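Local coordinates for protein exodeoxyribonuclease (Neisseria meningitidis, PDB 2JC5) that probably cleaves the DNA backbone at apurinic or apyrimidinic sites, acting as a metal-dependent repair phosphodiesterase of the AP/ExoA family, at residues N10-R13 / S14-K18; D43-A46 / D47-N50; E118-Q121 / V122-F126; I144-C147 / G148-I152. All blocks are in the same frame, centred on the assembly; numbering follows the deposited sequence. Where two conformers were deposited one is given.

Contact 1: residues N10-R13 / S14-K18; sequences NGIR and SAYKK. With MG (magnesium ion), chain B.
Ala15 N and Tyr16 N turn back to Gly11 O and Ile12 O, each at 2.9 Å, as helix 12-17 starts behind Gly11, its N-cap residue. Lys17 N reaches Arg13 O at 3.3 Å in a longer, less straight bond. Gly11 itself adopts backbone angles (phi 95°) at which a CB would crowd Asn10 O. One turn on, Ile12 and Tyr16 run alongside each other in the same direction. With chi1 near -168°, Ile12 CG1 stands anti to the amide N, beside the carbonyl carbon, and in the conformer described rests 3.6 Å from Tyr16 CE1; the more distal Ile12 CD1 flanks the same ring carbon. Tyr16 CD1 also lies 3.4 Å from Ile12 O, which approaches the ring obliquely. Met48 packs against both side chains, and Arg13 reaches away to bond Lys38 O through NH2. At the other end Asn10 OD1 binds the magnesium ion at 2.3 Å; four waters and Glu36 OE1 complete six ligands. Asn10 N is bonded to Asn8 OD1, and Gly11 pairs through its backbone with Glu36, tying one metal ligand's neighbour to the other ligand. A metal-binding asparagine just ahead of a glycine-capped helix, following strand 2-8, thus forms one side of the metal site in this DNase I-like fold.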
loop_
_atom_site.group_PDB
_atom_site.type_symbol
_atom_site.label_atom_id
_atom_site.label_comp_id
_atom_site.label_asym_id
_atom_site.label_seq_id
_atom_site.Cartn_x
_atom_site.Cartn_y
_atom_site.Cartn_z
ATOM N N ASN A 10 -10.656 -2.220 -1.000
ATOM C CA ASN A 10 -11.702 -2.966 -0.302
ATOM C C ASN A 10 -12.646 -3.655 -1.289
ATOM O O ASN A 10 -13.862 -3.550 -1.184
ATOM C CB ASN A 10 -12.474 -2.025 0.634
ATOM C CG ASN A 10 -13.284 -2.764 1.681
ATOM O OD1 ASN A 10 -12.866 -3.811 2.190
ATOM N ND2 ASN A 10 -14.434 -2.199 2.037
ATOM N N GLY A 11 -12.057 -4.361 -2.244
ATOM C CA GLY A 11 -12.799 -5.020 -3.297
ATOM C C GLY A 11 -12.859 -4.153 -4.526
ATOM O O GLY A 11 -13.548 -3.123 -4.532
ATOM N N ILE A 12 -12.159 -4.546 -5.587
ATOM C CA ILE A 12 -12.094 -3.695 -6.766
ATOM C C ILE A 12 -13.467 -3.573 -7.446
ATOM O O ILE A 12 -13.825 -2.500 -7.970
ATOM C CB ILE A 12 -10.992 -4.151 -7.756
ATOM C CG1 ILE A 12 -10.764 -3.079 -8.822
ATOM C CG2 ILE A 12 -11.339 -5.493 -8.416
ATOM C CD1 ILE A 12 -9.507 -3.315 -9.633
ATOM N N ARG A 13 -14.260 -4.635 -7.407
ATOM C CA ARG A 13 -15.592 -4.547 -7.997
ATOM C C ARG A 13 -16.453 -3.515 -7.238
ATOM O O ARG A 13 -17.152 -2.686 -7.847
ATOM C CB ARG A 13 -16.252 -5.928 -8.098
ATOM C CG ARG A 13 -15.640 -6.783 -9.189
ATOM C CD ARG A 13 -16.090 -8.231 -9.146
ATOM N NE ARG A 13 -15.449 -8.961 -8.052
ATOM C CZ ARG A 13 -15.705 -10.228 -7.752
ATOM N NH1 ARG A 13 -16.585 -10.917 -8.476
ATOM N NH2 ARG A 13 -15.052 -10.820 -6.761
ATOM N N SER A 14 -16.388 -3.541 -5.911
ATOM C CA SER A 14 -17.069 -2.519 -5.118
ATOM C C SER A 14 -16.561 -1.113 -5.386
ATOM O O SER A 14 -17.351 -0.168 -5.517
ATOM C CB SER A 14 -16.945 -2.811 -3.620
ATOM O OG SER A 14 -17.931 -3.739 -3.219
ATOM N N ALA A 15 -15.246 -0.950 -5.458
ATOM C CA ALA A 15 -14.662 0.375 -5.645
ATOM C C ALA A 15 -15.057 0.947 -6.998
ATOM O O ALA A 15 -15.282 2.160 -7.126
ATOM C CB ALA A 15 -13.142 0.317 -5.511
ATOM N N TYR A 16 -15.122 0.085 -8.008
ATOM C CA TYR A 16 -15.564 0.524 -9.330
ATOM C C TYR A 16 -17.028 0.963 -9.344
ATOM O O TYR A 16 -17.386 1.784 -10.157
ATOM C CB TYR A 16 -15.304 -0.569 -10.374
ATOM C CG TYR A 16 -13.921 -0.543 -10.997
ATOM C CD1 TYR A 16 -12.795 -0.214 -10.266
ATOM C CD2 TYR A 16 -13.736 -0.837 -12.334
ATOM C CE1 TYR A 16 -11.530 -0.189 -10.847
ATOM C CE2 TYR A 16 -12.485 -0.808 -12.919
ATOM C CZ TYR A 16 -11.383 -0.484 -12.169
ATOM O OH TYR A 16 -10.135 -0.451 -12.742
ATOM N N LYS A 17 -17.859 0.450 -8.445
ATOM C CA LYS A 17 -19.248 0.954 -8.333
ATOM C C LYS A 17 -19.302 2.337 -7.664
ATOM O O LYS A 17 -20.313 3.020 -7.727
ATOM C CB LYS A 17 -20.123 -0.018 -7.536
ATOM C CG LYS A 17 -20.368 -1.338 -8.227
ATOM C CD LYS A 17 -21.133 -2.264 -7.304
ATOM C CE LYS A 17 -21.267 -3.654 -7.854
ATOM N NZ LYS A 17 -21.674 -4.588 -6.784
ATOM N N LYS A 18 -18.227 2.718 -6.981
ATOM C CA LYS A 18 -18.146 3.962 -6.218
ATOM C C LYS A 18 -17.311 5.049 -6.885
ATOM O O LYS A 18 -17.064 6.091 -6.286
ATOM C CB LYS A 18 -17.576 3.690 -4.826
ATOM C CG LYS A 18 -18.423 2.812 -3.954
ATOM C CD LYS A 18 -17.704 2.488 -2.652
ATOM C CE LYS A 18 -18.433 1.470 -1.812
ATOM N NZ LYS A 18 -19.769 1.903 -1.384
HETATM MG MG MG B . -10.905 -4.342 3.294
HETATM O O HOH W 1 -11.673 -5.980 3.654
HETATM O O HOH W 2 -11.542 -3.732 5.119
HETATM O O HOH W 3 -9.374 -4.672 4.229
HETATM O O HOH W 4 -10.209 -2.652 2.861
#

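Contact 2: residues D43-A46 / D47-N50; sequences DLSA and DMKN
Met48 runs along the backbone of Leu44 and Ser45, its CB, CG and SD passing Ser45 N in turn. CB sits 3.5 Å from Ser45 O and 4.1 Å from Leu44 CD2, the two side chains crossing at a slant. CG passes 4.1 Å from Ser45 N. With chi1 at -64° and an extended chain beyond it, Met48 carries its sulfur to the same amide, and Ser45 N points at SD over 3.6 Å in a weak but fairly straight hydrogen bond (165° at the hydrogen). SD also touches Leu44 CA, and CE finishes near the Ser45 side chain, whose position is doubtful because two conformers exist. The contact joins the loop after strand 31-35 to the short, weakly bonded helix 46-49. Its backbone bonds are mixed: Met48 N reaches Ser45 O at 2.9 Å, and Ala46 O accepts two amides, Lys49 N and, at 2.9 Å, Asn50 N. Lys49 stretches back over the loop, fully extended, with CG and CE against Leu44 CB and CE 3.4 Å from Leu44 O. A water closes this loop, donating to Leu44 O and accepting from Lys49 NZ at 2.9 Å. Beyond, Leu44 and Lys49 both lean on Trp58 of strand 55-59, and Asn50 ND2 is bonded to Met54 O.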
loop_
_atom_site.group_PDB
_atom_site.type_symbol
_atom_site.label_atom_id
_atom_site.label_comp_id
_atom_site.label_asym_id
_atom_site.label_seq_id
_atom_site.Cartn_x
_atom_site.Cartn_y
_atom_site.Cartn_z
ATOM N N ASP A 43 -12.534 -13.031 -12.435
ATOM C CA ASP A 43 -13.517 -12.042 -11.998
ATOM C C ASP A 43 -13.213 -10.628 -12.449
ATOM O O ASP A 43 -14.052 -9.737 -12.275
ATOM C CB ASP A 43 -13.587 -11.988 -10.462
ATOM C CG ASP A 43 -13.837 -13.324 -9.832
ATOM O OD1 ASP A 43 -14.818 -14.005 -10.196
ATOM O OD2 ASP A 43 -13.085 -13.679 -8.898
ATOM N N LEU A 44 -12.016 -10.403 -12.979
ATOM C CA LEU A 44 -11.607 -9.063 -13.362
ATOM C C LEU A 44 -12.096 -8.741 -14.765
ATOM O O LEU A 44 -11.835 -9.494 -15.699
ATOM C CB LEU A 44 -10.089 -8.932 -13.351
ATOM C CG LEU A 44 -9.365 -9.165 -12.027
ATOM C CD1 LEU A 44 -7.859 -9.161 -12.248
ATOM C CD2 LEU A 44 -9.763 -8.166 -10.932
ATOM N N SER A 45 -12.772 -7.608 -14.893
ATOM C CA SER A 45 -13.161 -7.100 -16.196
ATOM C C SER A 45 -11.936 -6.489 -16.878
ATOM O O SER A 45 -10.900 -6.254 -16.240
ATOM C CB SER A 45 -14.281 -6.073 -16.040
ATOM O OG SER A 45 -15.410 -6.637 -15.389
ATOM N N ALA A 46 -12.050 -6.219 -18.180
ATOM C CA ALA A 46 -10.954 -5.622 -18.920
ATOM C C ALA A 46 -10.493 -4.311 -18.280
ATOM O O ALA A 46 -9.295 -4.019 -18.243
ATOM C CB ALA A 46 -11.380 -5.385 -20.384
ATOM N N ASP A 47 -11.455 -3.535 -17.781
ATOM C CA ASP A 47 -11.149 -2.246 -17.159
ATOM C C ASP A 47 -10.492 -2.364 -15.778
ATOM O O ASP A 47 -9.969 -1.387 -15.263
ATOM C CB ASP A 47 -12.394 -1.334 -17.133
ATOM C CG ASP A 47 -13.539 -1.875 -16.274
ATOM O OD1 ASP A 47 -13.405 -2.939 -15.635
ATOM O OD2 ASP A 47 -14.601 -1.204 -16.225
ATOM N N MET A 48 -10.498 -3.562 -15.201
ATOM C CA MET A 48 -9.789 -3.853 -13.947
ATOM C C MET A 48 -8.400 -4.450 -14.186
ATOM O O MET A 48 -7.601 -4.560 -13.266
ATOM C CB MET A 48 -10.617 -4.819 -13.104
ATOM C CG MET A 48 -11.934 -4.253 -12.665
ATOM S SD MET A 48 -13.015 -5.525 -12.011
ATOM C CE MET A 48 -14.578 -4.623 -11.899
ATOM N N LYS A 49 -8.140 -4.862 -15.425
ATOM C CA LYS A 49 -6.833 -5.379 -15.825
ATOM C C LYS A 49 -6.002 -4.277 -16.450
ATOM O O LYS A 49 -4.823 -4.141 -16.145
ATOM C CB LYS A 49 -6.984 -6.509 -16.830
ATOM C CG LYS A 49 -7.618 -7.756 -16.275
ATOM C CD LYS A 49 -7.819 -8.748 -17.398
ATOM C CE LYS A 49 -8.734 -9.837 -17.024
ATOM N NZ LYS A 49 -8.771 -10.820 -18.129
ATOM N N ASN A 50 -6.626 -3.483 -17.321
ATOM C CA ASN A 50 -5.955 -2.427 -18.073
ATOM C C ASN A 50 -6.794 -1.154 -18.050
ATOM O O ASN A 50 -7.300 -0.679 -19.088
ATOM C CB ASN A 50 -5.700 -2.884 -19.501
ATOM C CG ASN A 50 -4.836 -4.107 -19.548
ATOM O OD1 ASN A 50 -5.333 -5.223 -19.703
ATOM N ND2 ASN A 50 -3.538 -3.918 -19.362
HETATM O O HOH W 5 -10.912 -12.134 -16.722
#

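Contact 3: residues E118-Q121 / V122-F126; sequences ERQQ and VKYRF. With BCN (bicine), chain C.
Lys123 NZ is gripped from several directions: bicine O21 accepts from it at 2.9 Å, Glu175 OE2 forms a salt bridge, and Asn151 O and Ser169 OG add hydrogen bonds. An extended chain, starting with CG anti to the backbone N (chi1 -179°), carries the ammonium off the helix into that pocket. Its backbone is held by a bond of Lys123 N to Arg119 O at 2.8 Å, one of a run of i to i+4 bonds in helix 117-139. Gln120, bent at chi2, brings NE2 over one face of the Tyr124 ring, the amide tilted 64° from it. NE2 stands 3.3 Å above the ring plane, off-centre toward CZ and CE2. The amide is anchored at both ends, NE2 donating to Glu175 OE2 and OE1 bonding Ser169 OG. On another side Arg119 lays one face of its guanidinium on Val122, with NH2 3.8 Å from CG1, while NH1 forms a salt bridge to Glu92. Glu175 and Ser169 therefore serve both Gln120 and Lys123, fixing the two side chains together, with the ammonium set to meet an anionic group such as the bicine carboxylate.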
loop_
_atom_site.group_PDB
_atom_site.type_symbol
_atom_site.label_atom_id
_atom_site.label_comp_id
_atom_site.label_asym_id
_atom_site.label_seq_id
_atom_site.Cartn_x
_atom_site.Cartn_y
_atom_site.Cartn_z
ATOM N N GLU A 118 -4.065 -16.923 15.209
ATOM C CA GLU A 118 -3.420 -17.560 14.059
ATOM C C GLU A 118 -3.012 -16.549 12.995
ATOM O O GLU A 118 -1.944 -16.670 12.387
ATOM C CB GLU A 118 -4.338 -18.588 13.387
ATOM C CG GLU A 118 -4.645 -19.816 14.193
ATOM C CD GLU A 118 -5.640 -20.722 13.488
ATOM O OE1 GLU A 118 -5.748 -20.640 12.240
ATOM O OE2 GLU A 118 -6.308 -21.517 14.180
ATOM N N ARG A 119 -3.870 -15.556 12.744
ATOM C CA ARG A 119 -3.568 -14.584 11.713
ATOM C C ARG A 119 -2.565 -13.569 12.245
ATOM O O ARG A 119 -1.721 -13.095 11.491
ATOM C CB ARG A 119 -4.840 -13.906 11.175
ATOM C CG ARG A 119 -5.751 -14.841 10.381
ATOM C CD ARG A 119 -5.041 -15.528 9.214
ATOM N NE ARG A 119 -4.477 -14.559 8.281
ATOM C CZ ARG A 119 -3.829 -14.867 7.165
ATOM N NH1 ARG A 119 -3.631 -16.136 6.825
ATOM N NH2 ARG A 119 -3.390 -13.910 6.362
ATOM N N GLN A 120 -2.607 -13.257 13.535
ATOM C CA GLN A 120 -1.539 -12.409 14.104
ATOM C C GLN A 120 -0.208 -13.114 13.940
ATOM O O GLN A 120 0.788 -12.488 13.646
ATOM C CB GLN A 120 -1.781 -11.980 15.553
ATOM C CG GLN A 120 -0.697 -11.062 16.148
ATOM C CD GLN A 120 -0.684 -9.695 15.481
ATOM O OE1 GLN A 120 -1.736 -9.113 15.282
ATOM N NE2 GLN A 120 0.492 -9.195 15.120
ATOM N N GLN A 121 -0.193 -14.435 14.117
ATOM C CA GLN A 121 1.048 -15.189 13.897
ATOM C C GLN A 121 1.500 -15.178 12.447
ATOM O O GLN A 121 2.680 -14.996 12.172
ATOM C CB GLN A 121 0.919 -16.621 14.418
ATOM C CG GLN A 121 0.988 -16.690 15.924
ATOM C CD GLN A 121 2.328 -16.201 16.466
ATOM O OE1 GLN A 121 3.400 -16.625 16.013
ATOM N NE2 GLN A 121 2.273 -15.294 17.437
ATOM N N VAL A 122 0.574 -15.360 11.513
ATOM C CA VAL A 122 0.906 -15.204 10.079
ATOM C C VAL A 122 1.494 -13.813 9.826
ATOM O O VAL A 122 2.480 -13.674 9.109
ATOM C CB VAL A 122 -0.322 -15.435 9.144
ATOM C CG1 VAL A 122 -0.024 -15.011 7.704
ATOM C CG2 VAL A 122 -0.764 -16.895 9.218
ATOM N N LYS A 123 0.884 -12.783 10.422
ATOM C CA LYS A 123 1.348 -11.433 10.239
ATOM C C LYS A 123 2.781 -11.304 10.727
ATOM O O LYS A 123 3.628 -10.775 10.018
ATOM C CB LYS A 123 0.412 -10.449 10.944
ATOM C CG LYS A 123 0.775 -8.982 10.805
ATOM C CD LYS A 123 -0.278 -8.124 11.484
ATOM C CE LYS A 123 -0.092 -6.663 11.214
ATOM N NZ LYS A 123 -1.009 -5.781 12.023
ATOM N N TYR A 124 3.071 -11.814 11.925
ATOM C CA TYR A 124 4.448 -11.756 12.419
ATOM C C TYR A 124 5.415 -12.555 11.554
ATOM O O TYR A 124 6.523 -12.102 11.323
ATOM C CB TYR A 124 4.555 -12.217 13.871
ATOM C CG TYR A 124 4.114 -11.195 14.901
ATOM C CD1 TYR A 124 4.563 -9.879 14.837
ATOM C CD2 TYR A 124 3.305 -11.562 15.973
ATOM C CE1 TYR A 124 4.208 -8.947 15.797
ATOM C CE2 TYR A 124 2.947 -10.633 16.951
ATOM C CZ TYR A 124 3.395 -9.323 16.840
ATOM O OH TYR A 124 3.045 -8.394 17.792
ATOM N N ARG A 125 5.019 -13.732 11.074
ATOM C CA ARG A 125 5.878 -14.467 10.154
ATOM C C ARG A 125 6.106 -13.691 8.842
ATOM O O ARG A 125 7.197 -13.706 8.278
ATOM C CB ARG A 125 5.317 -15.872 9.910
ATOM C CG ARG A 125 5.420 -16.746 11.151
ATOM C CD ARG A 125 5.224 -18.209 10.849
ATOM N NE ARG A 125 3.842 -18.516 10.482
ATOM C CZ ARG A 125 3.387 -18.692 9.242
ATOM N NH1 ARG A 125 4.195 -18.596 8.190
ATOM N NH2 ARG A 125 2.104 -18.981 9.049
ATOM N N PHE A 126 5.087 -12.983 8.357
ATOM C CA PHE A 126 5.267 -12.136 7.182
ATOM C C PHE A 126 6.282 -11.014 7.424
ATOM O O PHE A 126 7.169 -10.753 6.607
ATOM C CB PHE A 126 3.928 -11.546 6.782
ATOM C CG PHE A 126 3.948 -10.835 5.463
ATOM C CD1 PHE A 126 4.474 -9.555 5.334
ATOM C CD2 PHE A 126 3.443 -11.458 4.345
ATOM C CE1 PHE A 126 4.502 -8.921 4.103
ATOM C CE2 PHE A 126 3.441 -10.829 3.112
ATOM C CZ PHE A 126 3.981 -9.554 2.998
HETATM N N1 BCN C . -6.357 -3.454 11.611
HETATM C C1 BCN C . -4.984 -3.986 11.452
HETATM C C2 BCN C . -4.904 -5.479 11.661
HETATM O O21 BCN C . -3.795 -6.045 11.443
HETATM O O22 BCN C . -5.922 -6.087 12.030
HETATM C C3 BCN C . -6.960 -3.016 10.343
HETATM C C4 BCN C . -7.704 -4.181 9.720
HETATM O O4 BCN C . -8.648 -4.795 10.633
HETATM C C5 BCN C . -6.391 -2.345 12.628
HETATM C C6 BCN C . -7.739 -2.301 13.335
HETATM O O6 BCN C . -8.242 -3.609 13.612
#

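Contact 4: residues I144-C147 / G148-I152; sequences IVVC and GDWNI. With BCN (bicine), chain C.
Val146 and Trp150 cross at about a right angle, the valine next to last in strand 143-147 and the indole folded back against it from the loop. Val146 CG1, anti to its amide nitrogen (chi1 -175°), makes the touch at 3.5 Å from Trp150 CZ2, meeting the six-membered ring obliquely; Val146 CB lies 4.0 Å from the same carbon. The five-membered part of the indole turns its NE1 edge to the main chain, with Val146 O and Gly148 O both in the ring plane. Val146 O is nevertheless 4.0 Å from Trp150 NE1, and this buried N-H finds no partner in the model. Gly148 marks the corner where the chain leaves the strand. Its positive phi (157°) would drive a CB into Cys147 O, and beyond the corner Trp150 folds back toward the strand. The CB of Asp149 is directed away from 144-147. Its OD1 accepts a weak bond from Asn151 N at 3.1 Å (129° at the hydrogen), a poorly closed Asx turn, while OD2 is bonded to Asn8 ND2. The loop carries the Gly-Asp-x-Asn motif common in this family, and Asp149 and Asn151 are predicted to act as proton donor or acceptor and as transition-state stabiliser; Asn151 borders the bicine. Strand 143-147 runs parallel to strand 103-109 and antiparallel to strand 217-225. Trp150 lies among Leu108 and Met224 of those strands, meets Tyr222 edge-to-face, and is covered by Trp178 and Ile179 of helix 173-184.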
loop_
_atom_site.group_PDB
_atom_site.type_symbol
_atom_site.label_atom_id
_atom_site.label_comp_id
_atom_site.label_asym_id
_atom_site.label_seq_id
_atom_site.Cartn_x
_atom_site.Cartn_y
_atom_site.Cartn_z
ATOM N N ILE A 144 13.191 2.967 -5.351
ATOM C CA ILE A 144 12.083 2.054 -5.054
ATOM C C ILE A 144 11.034 2.711 -4.180
ATOM O O ILE A 144 11.364 3.390 -3.194
ATOM C CB ILE A 144 12.571 0.759 -4.367
ATOM C CG1 ILE A 144 13.695 0.112 -5.174
ATOM C CG2 ILE A 144 11.391 -0.231 -4.195
ATOM C CD1 ILE A 144 14.264 -1.131 -4.561
ATOM N N VAL A 145 9.770 2.520 -4.558
ATOM C CA VAL A 145 8.632 2.900 -3.731
ATOM C C VAL A 145 7.869 1.630 -3.393
ATOM O O VAL A 145 7.378 0.960 -4.299
ATOM C CB VAL A 145 7.700 3.895 -4.438
ATOM C CG1 VAL A 145 6.551 4.336 -3.498
ATOM C CG2 VAL A 145 8.499 5.116 -4.911
ATOM N N VAL A 146 7.759 1.325 -2.092
ATOM C CA VAL A 146 6.926 0.218 -1.626
ATOM C C VAL A 146 5.614 0.819 -1.124
ATOM O O VAL A 146 5.568 1.412 -0.035
ATOM C CB VAL A 146 7.621 -0.620 -0.525
ATOM C CG1 VAL A 146 6.769 -1.837 -0.167
ATOM C CG2 VAL A 146 9.013 -1.071 -0.989
ATOM N N CYS A 147 4.580 0.716 -1.958
ATOM C CA CYS A 147 3.253 1.200 -1.659
ATOM C C CYS A 147 2.435 0.111 -1.017
ATOM O O CYS A 147 2.478 -1.035 -1.453
ATOM C CB CYS A 147 2.503 1.561 -2.929
ATOM S SG CYS A 147 3.058 2.980 -3.788
ATOM N N GLY A 148 1.610 0.473 -0.044
ATOM C CA GLY A 148 0.502 -0.390 0.254
ATOM C C GLY A 148 -0.061 -0.243 1.629
ATOM O O GLY A 148 0.141 0.766 2.299
ATOM N N ASP A 149 -0.796 -1.277 2.008
ATOM C CA ASP A 149 -1.469 -1.344 3.282
ATOM C C ASP A 149 -0.615 -2.239 4.155
ATOM O O ASP A 149 -0.523 -3.442 3.918
ATOM C CB ASP A 149 -2.857 -1.921 3.085
ATOM C CG ASP A 149 -3.624 -2.122 4.369
ATOM O OD1 ASP A 149 -3.103 -1.836 5.467
ATOM O OD2 ASP A 149 -4.796 -2.577 4.281
ATOM N N TRP A 150 0.080 -1.611 5.096
ATOM C CA TRP A 150 1.032 -2.291 5.961
ATOM C C TRP A 150 0.377 -2.757 7.246
ATOM O O TRP A 150 1.008 -3.471 8.020
ATOM C CB TRP A 150 2.228 -1.388 6.275
ATOM C CG TRP A 150 3.096 -1.071 5.080
ATOM C CD1 TRP A 150 2.715 -0.449 3.927
ATOM C CD2 TRP A 150 4.490 -1.349 4.936
ATOM N NE1 TRP A 150 3.784 -0.333 3.070
ATOM C CE2 TRP A 150 4.893 -0.857 3.678
ATOM C CE3 TRP A 150 5.450 -1.947 5.759
ATOM C CZ2 TRP A 150 6.197 -0.973 3.219
ATOM C CZ3 TRP A 150 6.751 -2.034 5.302
ATOM C CH2 TRP A 150 7.101 -1.563 4.049
ATOM N N ASN A 151 -0.856 -2.324 7.501
ATOM C CA ASN A 151 -1.640 -2.811 8.647
ATOM C C ASN A 151 -0.961 -2.550 9.991
ATOM O O ASN A 151 -1.258 -3.206 10.992
ATOM C CB ASN A 151 -2.008 -4.297 8.455
ATOM C CG ASN A 151 -3.347 -4.500 7.773
ATOM O OD1 ASN A 151 -3.485 -5.339 6.869
ATOM N ND2 ASN A 151 -4.334 -3.760 8.201
ATOM N N ILE A 152 -0.121 -1.512 10.035
ATOM C CA ILE A 152 0.548 -1.106 11.281
ATOM C C ILE A 152 0.584 0.423 11.314
ATOM O O ILE A 152 0.996 1.034 10.336
ATOM C CB ILE A 152 1.986 -1.624 11.373
ATOM C CG1 ILE A 152 2.030 -3.155 11.326
ATOM C CG2 ILE A 152 2.646 -1.124 12.653
ATOM C CD1 ILE A 152 3.431 -3.690 11.045
HETATM N N1 BCN C . -6.357 -3.454 11.611
HETATM C C1 BCN C . -4.984 -3.986 11.452
HETATM C C2 BCN C . -4.904 -5.479 11.661
HETATM O O21 BCN C . -3.795 -6.045 11.443
HETATM O O22 BCN C . -5.922 -6.087 12.030
HETATM C C3 BCN C . -6.960 -3.016 10.343
HETATM C C4 BCN C . -7.704 -4.181 9.720
HETATM O O4 BCN C . -8.648 -4.795 10.633
HETATM C C5 BCN C . -6.391 -2.345 12.628
HETATM C C6 BCN C . -7.739 -2.301 13.335
HETATM O O6 BCN C . -8.242 -3.609 13.612
#

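Contacts 1 and 2, with centres 12 Å apart, form one patch: Tyr16 OH approaches Asp47 O at 2.7 Å, a probable hydrogen bond, and Arg13 CG packs 3.6 Å from Met48 CE. Contacts 3 and 4, 17 Å apart at their centres, belong to successive elements, helix 117-139 and strand 143-147; they join where Lys123 NZ meets Asn151 O at 2.8 Å, a probable hydrogen bond, with Ile152 CG1 packed nearby. Both border the bicine pocket. Contact 1 brings the metal ligand Asn10, whose side chain is about 9 Å from the bicine; the nearest atoms of contacts 1 and 4 are about 8 Å apart. Contact 2 lies farther off, about 16 Å from contact 4 at the nearest atoms.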